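Local coordinates for Rep protein (Adeno-associated virus 5, PDB 1UUT) that probably nicks viral DNA in replication through a metal-dependent HUH nuclease domain, which is bound here to DNA, at residues E6-V11 against H89-V94; E17-I22 against V118-I123; F81-E86 against E161-W166. One frame throughout, in Å; residues are numbered along the deposited sequence.

Interaction 1: residues E6-V11 against H89-V94; sequences EVIVRV and HLHTLV. With MG (magnesium ion), chain E.
Glu6 and His91 meet diagonally across two antiparallel strands, on one face of the sheet. His91 ND1 donates to Glu6 OE2 at 2.9 Å, with an N-H...O angle of 160°. The oxygen lies at the ring edge, near the ring plane. The donor sits above the carboxylate plane, and the two planes are 49° apart. CG of Glu6 is anti to its backbone N (chi1 180°) and the chain beyond is extended, which carries the carboxylate along the sheet surface to the imidazole. Ile8 places CG1 over one face of the same ring, and its CD1 is 3.9 Å from His91 CE1. The CG2 branch of Ile8 meets His89 CB at 4.0 Å. His89 NE2 binds the magnesium ion at 2.5 Å, and His91 NE2 lies 2.6 Å from it. His89, Leu90 and His91 thus form the His-hydrophobic-His motif of HUH nucleases. The second shell fixes both ends: Thr134 bonds Glu6 OE1, and the carbonyl of Tyr87 takes His89 ND1. The strands are held by paired backbone bonds between Val7 and Thr92 and between Val9 and Leu90, including Leu90 N to Val9 O at 2.8 Å. Leu90 points to the other face and packs on Val11. That face is covered by helix 50-71, where Phe63 and Val55 meet Val7 and Val11. Strands 131-133 and 77-83 flank the pair, and helix 149-154 lies against His91 and Leu93.

Interaction 2: residues E17-I22 against V118-I123; sequences EHLPGI and VVFQGI. With nucleotides of chain C.
Two beta turns meet beside a DNA-binding site, with Ile22 of one pressed on Ile123 of the other. The first is a type II turn from Leu19 to Ile22, just after the short helix 15-18. The second is a type I' turn from Phe120 to Ile123, after helix 101-118. Each is closed by its own backbone bond, Ile22 N to Leu19 O and Ile123 N to Phe120 O. The contact between them is apolar. Ile123 reaches across with its CD1 tip, which lies 3.5 Å from Ile22 CA and 3.6 Å from Ile22 CB. The first distance is tighter than usual for two carbons. Ile22 answers in the other direction: its CG1 branch is anti to the backbone N (chi1 -161°), and CD1 stops 3.5 Å from Phe120 O. Leu19 crosses the Phe120 side chain at about a right angle and brings both methyls to its CD2 from one side, CD1 at 3.7 Å. Val119 CG1 lies over the centre of the ring face turned away from Leu19. Phe26 of helix 24-32 touches both Leu19 and Phe120, and helix 50-71 also packs on Phe120. Gln121 runs past Ile22 CG1 toward the base of DT7 of chain C. Its NE2 donates to O4 of DT7 at 2.9 Å and also bonds Ser25 OG. The carbonyl O of Val119 accepts from N3 of DT7 at 3.0 Å, in a nearly straight bond of 173°. A donor therefore meets O4 and an acceptor meets the N3-H. This pairing suits thymine and is consistent with reading of the base by the Val119 carbonyl and the Gln121 amide. The apolar contact joins the same loop to the Leu19-Ile22 turn.

Interaction 3: residues F81-E86 against E161-W166; sequences FEKGSE and ELQWAW. With MG (magnesium ion), chain E.
Phe81 overlaps Gln163 obliquely, its ring atom CD1 lying 3.7 Å from Gln163 CB. The ring stands almost upright to the amide, with 86° between the planes. Trp166 comes to the base of the same side chain, with CZ3 4.0 Å from Phe81 CB. The backbone here forms a classic beta bulge. Gln163 and Trp164 both face Phe81, and both use its carbonyl: Gln163 N bonds Phe81 O at 2.9 Å, while Trp164 N reaches it only weakly at 3.4 Å. Phe81 N returns a bond to Trp164 O at 2.7 Å. Past the bulge, Lys83 N bonds Glu161 O at 2.8 Å, on a lone pair in the carbonyl plane. Gln163 CG already lies beside Lys83 CB, and the bend at chi2 (-75°) brings NE2 there as well. The carbonyls of Pro160 and Leu47 take NE2 and Glu49 N donates to OE1, so both ends of the amide have partners. Glu82, on the sheet face away from Phe81, lies side by side with Glu161. Glu82 OE1 binds the magnesium ion at 2.4 Å, and its OE2 is held by Gln80. Glu161 acts one shell out: metal-bound water 3 donates to its OE2 at 3.1 Å. Lys157 forms a salt bridge to the same oxygen. One carboxylate binds the ion and the other holds its water. The metal and this lysine probably offset repulsion between the two.

How the interactions relate
Interactions 1 and 3 share one sheet and one magnesium ion. Their centres are 10 Å apart, and strands 77-83 and 88-95 are neighbours. His89 N is 2.8 Å from Glu82 O, a probable hydrogen bond. Interaction 1 brings the histidines to the ion and interaction 3 adds Glu82, while waters 1, 2 and 3 complete the group. On the other face, Val11 CG2 meets Phe81 CE2 at 3.7 Å. Interaction 2 is centred about 19 Å from interaction 1 and 21 Å from interaction 3, though its nearest atoms approach interaction 1 to about 5 Å without touching. It binds the DNA, whose nearest atoms are about 11 Å from either strand pair, apart from the metal site.

Interaction 1: residues E6-V11 against H89-V94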
loop_
_atom_site.group_PDB
_atom_site.type_symbol
_atom_site.label_atom_id
_atom_site.label_comp_id
_atom_site.label_asym_id
_atom_site.label_seq_id
_atom_site.Cartn_x
_atom_site.Cartn_y
_atom_site.Cartn_z
ATOM N N GLU A 6 -7.268 6.100 -3.775
ATOM C CA GLU A 6 -5.946 5.503 -3.734
ATOM C C GLU A 6 -4.955 6.488 -3.144
ATOM O O GLU A 6 -4.956 7.668 -3.489
ATOM C CB GLU A 6 -5.469 5.079 -5.129
ATOM C CG GLU A 6 -4.066 4.450 -5.086
ATOM C CD GLU A 6 -3.493 4.094 -6.438
ATOM O OE1 GLU A 6 -3.631 4.885 -7.398
ATOM O OE2 GLU A 6 -2.871 3.015 -6.533
ATOM N N VAL A 7 -4.143 6.003 -2.219
ATOM C CA VAL A 7 -3.120 6.825 -1.600
ATOM C C VAL A 7 -1.831 6.068 -1.829
ATOM O O VAL A 7 -1.779 4.860 -1.631
ATOM C CB VAL A 7 -3.331 7.004 -0.067
ATOM C CG1 VAL A 7 -2.246 7.903 0.506
ATOM C CG2 VAL A 7 -4.704 7.582 0.220
ATOM N N ILE A 8 -0.823 6.756 -2.339
ATOM C CA ILE A 8 0.466 6.133 -2.571
ATOM C C ILE A 8 1.448 6.670 -1.542
ATOM O O ILE A 8 1.654 7.879 -1.431
ATOM C CB ILE A 8 0.968 6.378 -3.996
ATOM C CG1 ILE A 8 -0.011 5.753 -4.991
ATOM C CG2 ILE A 8 2.341 5.750 -4.177
ATOM C CD1 ILE A 8 0.348 5.978 -6.440
ATOM N N VAL A 9 1.991 5.769 -0.733
ATOM C CA VAL A 9 2.950 6.146 0.292
ATOM C C VAL A 9 4.347 5.667 -0.100
ATOM O O VAL A 9 4.557 4.472 -0.319
ATOM C CB VAL A 9 2.583 5.539 1.659
ATOM C CG1 VAL A 9 3.601 5.962 2.700
ATOM C CG2 VAL A 9 1.189 5.971 2.080
ATOM N N ARG A 10 5.283 6.604 -0.243
ATOM C CA ARG A 10 6.666 6.272 -0.583
ATOM C C ARG A 10 7.334 5.930 0.735
ATOM O O ARG A 10 7.541 6.788 1.589
ATOM C CB ARG A 10 7.369 7.446 -1.272
ATOM C CG ARG A 10 6.880 7.677 -2.687
ATOM C CD ARG A 10 7.503 8.904 -3.318
ATOM N NE ARG A 10 7.070 9.040 -4.708
ATOM C CZ ARG A 10 7.342 10.080 -5.489
ATOM N NH1 ARG A 10 8.055 11.104 -5.034
ATOM N NH2 ARG A 10 6.883 10.093 -6.732
ATOM N N VAL A 11 7.596 4.640 0.905
ATOM C CA VAL A 11 8.188 4.083 2.110
ATOM C C VAL A 11 9.697 4.250 2.170
ATOM O O VAL A 11 10.409 3.915 1.221
ATOM C CB VAL A 11 7.828 2.581 2.208
ATOM C CG1 VAL A 11 8.503 1.931 3.400
ATOM C CG2 VAL A 11 6.317 2.420 2.294
ATOM N N HIS A 89 7.041 1.735 -2.735
ATOM C CA HIS A 89 5.811 2.432 -2.412
ATOM C C HIS A 89 4.612 1.535 -2.225
ATOM O O HIS A 89 4.515 0.464 -2.828
ATOM C CB HIS A 89 5.511 3.495 -3.465
ATOM C CG HIS A 89 5.521 2.972 -4.861
ATOM N ND1 HIS A 89 6.664 2.784 -5.607
ATOM C CD2 HIS A 89 4.498 2.558 -5.649
ATOM C CE1 HIS A 89 6.312 2.271 -6.787
ATOM N NE2 HIS A 89 5.006 2.117 -6.862
ATOM N N LEU A 90 3.731 1.976 -1.334
ATOM C CA LEU A 90 2.502 1.277 -1.011
ATOM C C LEU A 90 1.365 1.853 -1.816
ATOM O O LEU A 90 1.149 3.062 -1.804
ATOM C CB LEU A 90 2.143 1.483 0.457
ATOM C CG LEU A 90 2.657 0.537 1.521
ATOM C CD1 LEU A 90 2.232 1.071 2.881
ATOM C CD2 LEU A 90 2.100 -0.855 1.286
ATOM N N HIS A 91 0.672 0.999 -2.555
ATOM C CA HIS A 91 -0.500 1.421 -3.301
ATOM C C HIS A 91 -1.621 1.021 -2.358
ATOM O O HIS A 91 -1.846 -0.172 -2.116
ATOM C CB HIS A 91 -0.628 0.663 -4.621
ATOM C CG HIS A 91 0.242 1.201 -5.708
ATOM N ND1 HIS A 91 -0.212 1.995 -6.741
ATOM C CD2 HIS A 91 1.575 1.066 -5.910
ATOM C CE1 HIS A 91 0.830 2.307 -7.516
ATOM N NE2 HIS A 91 1.939 1.767 -7.053
ATOM N N THR A 92 -2.223 2.016 -1.720
ATOM C CA THR A 92 -3.297 1.770 -0.779
ATOM C C THR A 92 -4.647 2.083 -1.423
ATOM O O THR A 92 -4.998 3.244 -1.640
ATOM C CB THR A 92 -3.105 2.601 0.518
ATOM O OG1 THR A 92 -1.736 2.521 0.947
ATOM C CG2 THR A 92 -3.981 2.058 1.622
ATOM N N LEU A 93 -5.367 1.034 -1.793
ATOM C CA LEU A 93 -6.678 1.191 -2.397
ATOM C C LEU A 93 -7.690 0.969 -1.270
ATOM O O LEU A 93 -7.787 -0.128 -0.704
ATOM C CB LEU A 93 -6.863 0.163 -3.512
ATOM C CG LEU A 93 -7.815 0.545 -4.640
ATOM C CD1 LEU A 93 -7.274 1.763 -5.382
ATOM C CD2 LEU A 93 -7.957 -0.624 -5.594
ATOM N N VAL A 94 -8.399 2.025 -0.893
ATOM C CA VAL A 94 -9.359 1.903 0.191
ATOM C C VAL A 94 -10.727 2.359 -0.261
ATOM O O VAL A 94 -10.855 3.323 -1.012
ATOM C CB VAL A 94 -8.967 2.740 1.422
ATOM C CG1 VAL A 94 -9.587 2.137 2.669
ATOM C CG2 VAL A 94 -7.469 2.813 1.571
HETATM MG MG MG E . 3.735 1.324 -8.913
HETATM O O HOH W 1 3.421 3.370 -9.067
HETATM O O HOH W 2 2.645 0.765 -10.576
HETATM O O HOH W 3 5.691 0.780 -9.340
#

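Interaction 2: residues E17-I22 against V118-I123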
loop_
_atom_site.group_PDB
_atom_site.type_symbol
_atom_site.label_atom_id
_atom_site.label_comp_id
_atom_site.label_asym_id
_atom_site.label_seq_id
_atom_site.Cartn_x
_atom_site.Cartn_y
_atom_site.Cartn_z
ATOM N N GLU A 17 19.574 8.326 4.299
ATOM C CA GLU A 17 19.078 9.308 3.336
ATOM C C GLU A 17 17.675 9.832 3.621
ATOM O O GLU A 17 17.395 11.022 3.455
ATOM C CB GLU A 17 19.087 8.695 1.931
ATOM C CG GLU A 17 19.223 9.703 0.804
ATOM C CD GLU A 17 20.547 10.449 0.863
ATOM O OE1 GLU A 17 20.531 11.698 0.786
ATOM O OE2 GLU A 17 21.604 9.787 0.999
ATOM N N HIS A 18 16.797 8.935 4.054
ATOM C CA HIS A 18 15.404 9.292 4.304
ATOM C C HIS A 18 15.029 9.645 5.734
ATOM O O HIS A 18 14.122 10.449 5.953
ATOM C CB HIS A 18 14.498 8.175 3.791
ATOM C CG HIS A 18 14.775 7.791 2.372
ATOM N ND1 HIS A 18 14.790 6.492 1.912
ATOM C CD2 HIS A 18 15.077 8.565 1.302
ATOM C CE1 HIS A 18 15.094 6.526 0.610
ATOM N NE2 HIS A 18 15.276 7.765 0.196
ATOM N N LEU A 19 15.698 9.023 6.700
ATOM C CA LEU A 19 15.418 9.262 8.113
ATOM C C LEU A 19 16.698 9.648 8.843
ATOM O O LEU A 19 17.104 8.978 9.803
ATOM C CB LEU A 19 14.819 8.010 8.751
ATOM C CG LEU A 19 13.491 7.543 8.156
ATOM C CD1 LEU A 19 13.137 6.181 8.713
ATOM C CD2 LEU A 19 12.393 8.566 8.448
ATOM N N PRO A 20 17.334 10.755 8.414
ATOM C CA PRO A 20 18.574 11.228 9.026
ATOM C C PRO A 20 18.500 11.440 10.540
ATOM O O PRO A 20 17.554 12.055 11.057
ATOM C CB PRO A 20 18.845 12.535 8.271
ATOM C CG PRO A 20 17.473 13.010 7.901
ATOM C CD PRO A 20 16.843 11.736 7.427
ATOM N N GLY A 21 19.478 10.862 11.235
ATOM C CA GLY A 21 19.568 10.997 12.676
ATOM C C GLY A 21 18.603 10.179 13.509
ATOM O O GLY A 21 18.582 10.322 14.733
ATOM N N ILE A 22 17.820 9.310 12.875
ATOM C CA ILE A 22 16.876 8.505 13.624
ATOM C C ILE A 22 17.625 7.564 14.571
ATOM O O ILE A 22 18.770 7.172 14.321
ATOM C CB ILE A 22 15.883 7.746 12.689
ATOM C CG1 ILE A 22 14.643 7.317 13.479
ATOM C CG2 ILE A 22 16.547 6.540 12.072
ATOM C CD1 ILE A 22 13.432 6.998 12.622
ATOM N N VAL A 118 4.128 8.122 15.261
ATOM C CA VAL A 118 4.220 6.746 15.758
ATOM C C VAL A 118 5.030 5.709 14.968
ATOM O O VAL A 118 5.179 4.572 15.426
ATOM C CB VAL A 118 2.810 6.170 16.068
ATOM C CG1 VAL A 118 2.042 7.133 16.968
ATOM C CG2 VAL A 118 2.036 5.887 14.779
ATOM N N VAL A 119 5.551 6.082 13.802
ATOM C CA VAL A 119 6.350 5.154 13.004
ATOM C C VAL A 119 7.774 5.658 12.807
ATOM O O VAL A 119 8.727 4.883 12.875
ATOM C CB VAL A 119 5.729 4.885 11.588
ATOM C CG1 VAL A 119 6.561 3.838 10.828
ATOM C CG2 VAL A 119 4.282 4.417 11.717
ATOM N N PHE A 120 7.936 6.958 12.605
ATOM C CA PHE A 120 9.265 7.495 12.352
ATOM C C PHE A 120 9.889 8.330 13.449
ATOM O O PHE A 120 10.754 9.163 13.183
ATOM C CB PHE A 120 9.262 8.247 11.020
ATOM C CG PHE A 120 8.839 7.388 9.864
ATOM C CD1 PHE A 120 7.675 7.670 9.156
ATOM C CD2 PHE A 120 9.577 6.246 9.525
ATOM C CE1 PHE A 120 7.243 6.828 8.130
ATOM C CE2 PHE A 120 9.154 5.398 8.502
ATOM C CZ PHE A 120 7.983 5.691 7.804
ATOM N N GLN A 121 9.454 8.099 14.683
ATOM C CA GLN A 121 9.984 8.812 15.849
ATOM C C GLN A 121 9.993 10.334 15.699
ATOM O O GLN A 121 10.951 11.005 16.082
ATOM C CB GLN A 121 11.385 8.284 16.192
ATOM C CG GLN A 121 11.425 6.770 16.398
ATOM C CD GLN A 121 12.749 6.279 16.932
ATOM O OE1 GLN A 121 13.610 7.070 17.315
ATOM N NE2 GLN A 121 12.921 4.965 16.966
ATOM N N GLY A 122 8.928 10.865 15.112
ATOM C CA GLY A 122 8.811 12.297 14.929
ATOM C C GLY A 122 9.645 12.869 13.800
ATOM O O GLY A 122 9.631 14.085 13.589
ATOM N N ILE A 123 10.356 12.021 13.065
ATOM C CA ILE A 123 11.187 12.486 11.955
ATOM C C ILE A 123 10.419 12.415 10.636
ATOM O O ILE A 123 9.900 11.366 10.263
ATOM C CB ILE A 123 12.501 11.673 11.867
ATOM C CG1 ILE A 123 13.309 11.882 13.155
ATOM C CG2 ILE A 123 13.298 12.065 10.616
ATOM C CD1 ILE A 123 14.602 11.120 13.219
ATOM P P DT C 7 7.954 -2.577 21.044
ATOM O OP1 DT C 7 9.284 -3.060 20.590
ATOM O OP2 DT C 7 7.865 -1.676 22.225
ATOM O "O5'" DT C 7 7.250 -1.803 19.846
ATOM C "C5'" DT C 7 7.070 -2.434 18.590
ATOM C "C4'" DT C 7 6.152 -1.612 17.724
ATOM O "O4'" DT C 7 6.680 -0.272 17.561
ATOM C "C3'" DT C 7 6.003 -2.177 16.315
ATOM O "O3'" DT C 7 4.679 -1.914 15.858
ATOM C "C2'" DT C 7 6.992 -1.354 15.513
ATOM C "C1'" DT C 7 6.825 -0.003 16.175
ATOM N N1 DT C 7 7.944 0.932 15.987
ATOM C C2 DT C 7 7.772 1.936 15.066
ATOM O O2 DT C 7 6.758 2.074 14.403
ATOM N N3 DT C 7 8.844 2.778 14.941
ATOM C C4 DT C 7 10.046 2.718 15.619
ATOM O O4 DT C 7 10.911 3.560 15.401
ATOM C C5 DT C 7 10.167 1.631 16.557
ATOM C C7 DT C 7 11.446 1.470 17.316
ATOM C C6 DT C 7 9.118 0.804 16.704
#

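Interaction 3: residues F81-E86 against E161-W166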
loop_
_atom_site.group_PDB
_atom_site.type_symbol
_atom_site.label_atom_id
_atom_site.label_comp_id
_atom_site.label_asym_id
_atom_site.label_seq_id
_atom_site.Cartn_x
_atom_site.Cartn_y
_atom_site.Cartn_z
ATOM N N PHE A 81 2.584 -3.555 -1.859
ATOM C CA PHE A 81 3.885 -2.933 -1.658
ATOM C C PHE A 81 4.739 -3.250 -2.886
ATOM O O PHE A 81 4.886 -4.422 -3.266
ATOM C CB PHE A 81 4.543 -3.490 -0.392
ATOM C CG PHE A 81 5.768 -2.740 0.028
ATOM C CD1 PHE A 81 6.868 -3.417 0.540
ATOM C CD2 PHE A 81 5.820 -1.357 -0.082
ATOM C CE1 PHE A 81 8.005 -2.714 0.933
ATOM C CE2 PHE A 81 6.944 -0.654 0.305
ATOM C CZ PHE A 81 8.042 -1.331 0.815
ATOM N N GLU A 82 5.303 -2.219 -3.505
ATOM C CA GLU A 82 6.112 -2.406 -4.702
ATOM C C GLU A 82 7.480 -1.764 -4.624
ATOM O O GLU A 82 7.674 -0.764 -3.933
ATOM C CB GLU A 82 5.380 -1.836 -5.911
ATOM C CG GLU A 82 4.055 -2.517 -6.191
ATOM C CD GLU A 82 3.250 -1.810 -7.249
ATOM O OE1 GLU A 82 3.791 -0.893 -7.890
ATOM O OE2 GLU A 82 2.068 -2.163 -7.430
ATOM N N LYS A 83 8.436 -2.383 -5.303
ATOM C CA LYS A 83 9.791 -1.881 -5.376
ATOM C C LYS A 83 9.884 -1.306 -6.784
ATOM O O LYS A 83 10.043 -2.043 -7.752
ATOM C CB LYS A 83 10.791 -3.021 -5.171
ATOM C CG LYS A 83 12.254 -2.662 -5.407
ATOM C CD LYS A 83 13.118 -3.879 -5.158
ATOM C CE LYS A 83 14.458 -3.796 -5.869
ATOM N NZ LYS A 83 15.368 -2.787 -5.289
ATOM N N GLY A 84 9.645 -0.005 -6.894
ATOM C CA GLY A 84 9.703 0.663 -8.180
ATOM C C GLY A 84 11.131 0.925 -8.610
ATOM O O GLY A 84 12.073 0.569 -7.905
ATOM N N SER A 85 11.307 1.561 -9.763
ATOM C CA SER A 85 12.646 1.849 -10.260
ATOM C C SER A 85 13.340 2.952 -9.461
ATOM O O SER A 85 14.566 3.032 -9.450
ATOM C CB SER A 85 12.591 2.220 -11.743
ATOM O OG SER A 85 11.665 3.270 -11.969
ATOM N N GLU A 86 12.551 3.799 -8.801
ATOM C CA GLU A 86 13.090 4.900 -7.999
ATOM C C GLU A 86 12.677 4.851 -6.531
ATOM O O GLU A 86 13.423 5.288 -5.662
ATOM C CB GLU A 86 12.623 6.238 -8.565
ATOM C CG GLU A 86 13.042 6.518 -9.991
ATOM C CD GLU A 86 12.418 7.794 -10.538
ATOM O OE1 GLU A 86 11.861 8.596 -9.744
ATOM O OE2 GLU A 86 12.482 7.994 -11.773
ATOM N N GLU A 161 9.434 -6.432 -8.515
ATOM C CA GLU A 161 8.639 -5.220 -8.370
ATOM C C GLU A 161 7.543 -5.456 -7.320
ATOM O O GLU A 161 7.300 -4.605 -6.463
ATOM C CB GLU A 161 8.025 -4.790 -9.694
ATOM C CG GLU A 161 7.228 -3.510 -9.558
ATOM C CD GLU A 161 6.675 -3.008 -10.864
ATOM O OE1 GLU A 161 6.646 -3.776 -11.848
ATOM O OE2 GLU A 161 6.261 -1.835 -10.906
ATOM N N LEU A 162 6.864 -6.598 -7.400
ATOM C CA LEU A 162 5.851 -6.936 -6.405
ATOM C C LEU A 162 6.611 -7.400 -5.166
ATOM O O LEU A 162 7.456 -8.300 -5.259
ATOM C CB LEU A 162 4.955 -8.077 -6.900
ATOM C CG LEU A 162 4.038 -8.736 -5.857
ATOM C CD1 LEU A 162 2.985 -7.752 -5.349
ATOM C CD2 LEU A 162 3.374 -9.952 -6.469
ATOM N N GLN A 163 6.369 -6.753 -4.029
ATOM C CA GLN A 163 7.036 -7.144 -2.792
ATOM C C GLN A 163 6.085 -7.874 -1.844
ATOM O O GLN A 163 6.483 -8.817 -1.172
ATOM C CB GLN A 163 7.641 -5.926 -2.085
ATOM C CG GLN A 163 8.845 -5.319 -2.790
ATOM C CD GLN A 163 10.093 -6.156 -2.622
ATOM O OE1 GLN A 163 10.479 -6.491 -1.505
ATOM N NE2 GLN A 163 10.732 -6.497 -3.726
ATOM N N TRP A 164 4.826 -7.449 -1.803
ATOM C CA TRP A 164 3.831 -8.054 -0.922
ATOM C C TRP A 164 2.492 -7.359 -1.193
ATOM O O TRP A 164 2.450 -6.299 -1.827
ATOM C CB TRP A 164 4.238 -7.829 0.544
ATOM C CG TRP A 164 3.722 -8.853 1.526
ATOM C CD1 TRP A 164 2.559 -8.799 2.243
ATOM C CD2 TRP A 164 4.381 -10.059 1.930
ATOM N NE1 TRP A 164 2.457 -9.890 3.073
ATOM C CE2 TRP A 164 3.565 -10.681 2.903
ATOM C CE3 TRP A 164 5.587 -10.675 1.568
ATOM C CZ2 TRP A 164 3.917 -11.890 3.525
ATOM C CZ3 TRP A 164 5.938 -11.876 2.184
ATOM C CH2 TRP A 164 5.102 -12.470 3.153
ATOM N N ALA A 165 1.404 -7.946 -0.704
ATOM C CA ALA A 165 0.076 -7.373 -0.877
ATOM C C ALA A 165 -0.811 -7.920 0.232
ATOM O O ALA A 165 -0.549 -9.002 0.762
ATOM C CB ALA A 165 -0.499 -7.721 -2.251
ATOM N N TRP A 166 -1.824 -7.146 0.613
ATOM C CA TRP A 166 -2.770 -7.513 1.670
ATOM C C TRP A 166 -4.156 -7.105 1.178
ATOM O O TRP A 166 -4.291 -6.170 0.381
ATOM C CB TRP A 166 -2.504 -6.723 2.966
ATOM C CG TRP A 166 -1.109 -6.783 3.560
ATOM C CD1 TRP A 166 -0.714 -7.510 4.647
ATOM C CD2 TRP A 166 0.042 -6.018 3.151
ATOM N NE1 TRP A 166 0.607 -7.245 4.943
ATOM C CE2 TRP A 166 1.094 -6.332 4.043
ATOM C CE3 TRP A 166 0.286 -5.097 2.116
ATOM C CZ2 TRP A 166 2.366 -5.762 3.937
ATOM C CZ3 TRP A 166 1.555 -4.529 2.007
ATOM C CH2 TRP A 166 2.578 -4.866 2.915
HETATM MG MG MG E . 3.735 1.324 -8.913
HETATM O O HOH W 3 5.691 0.780 -9.340
HETATM O O HOH W 1 3.421 3.370 -9.067
HETATM O O HOH W 2 2.645 0.765 -10.576
#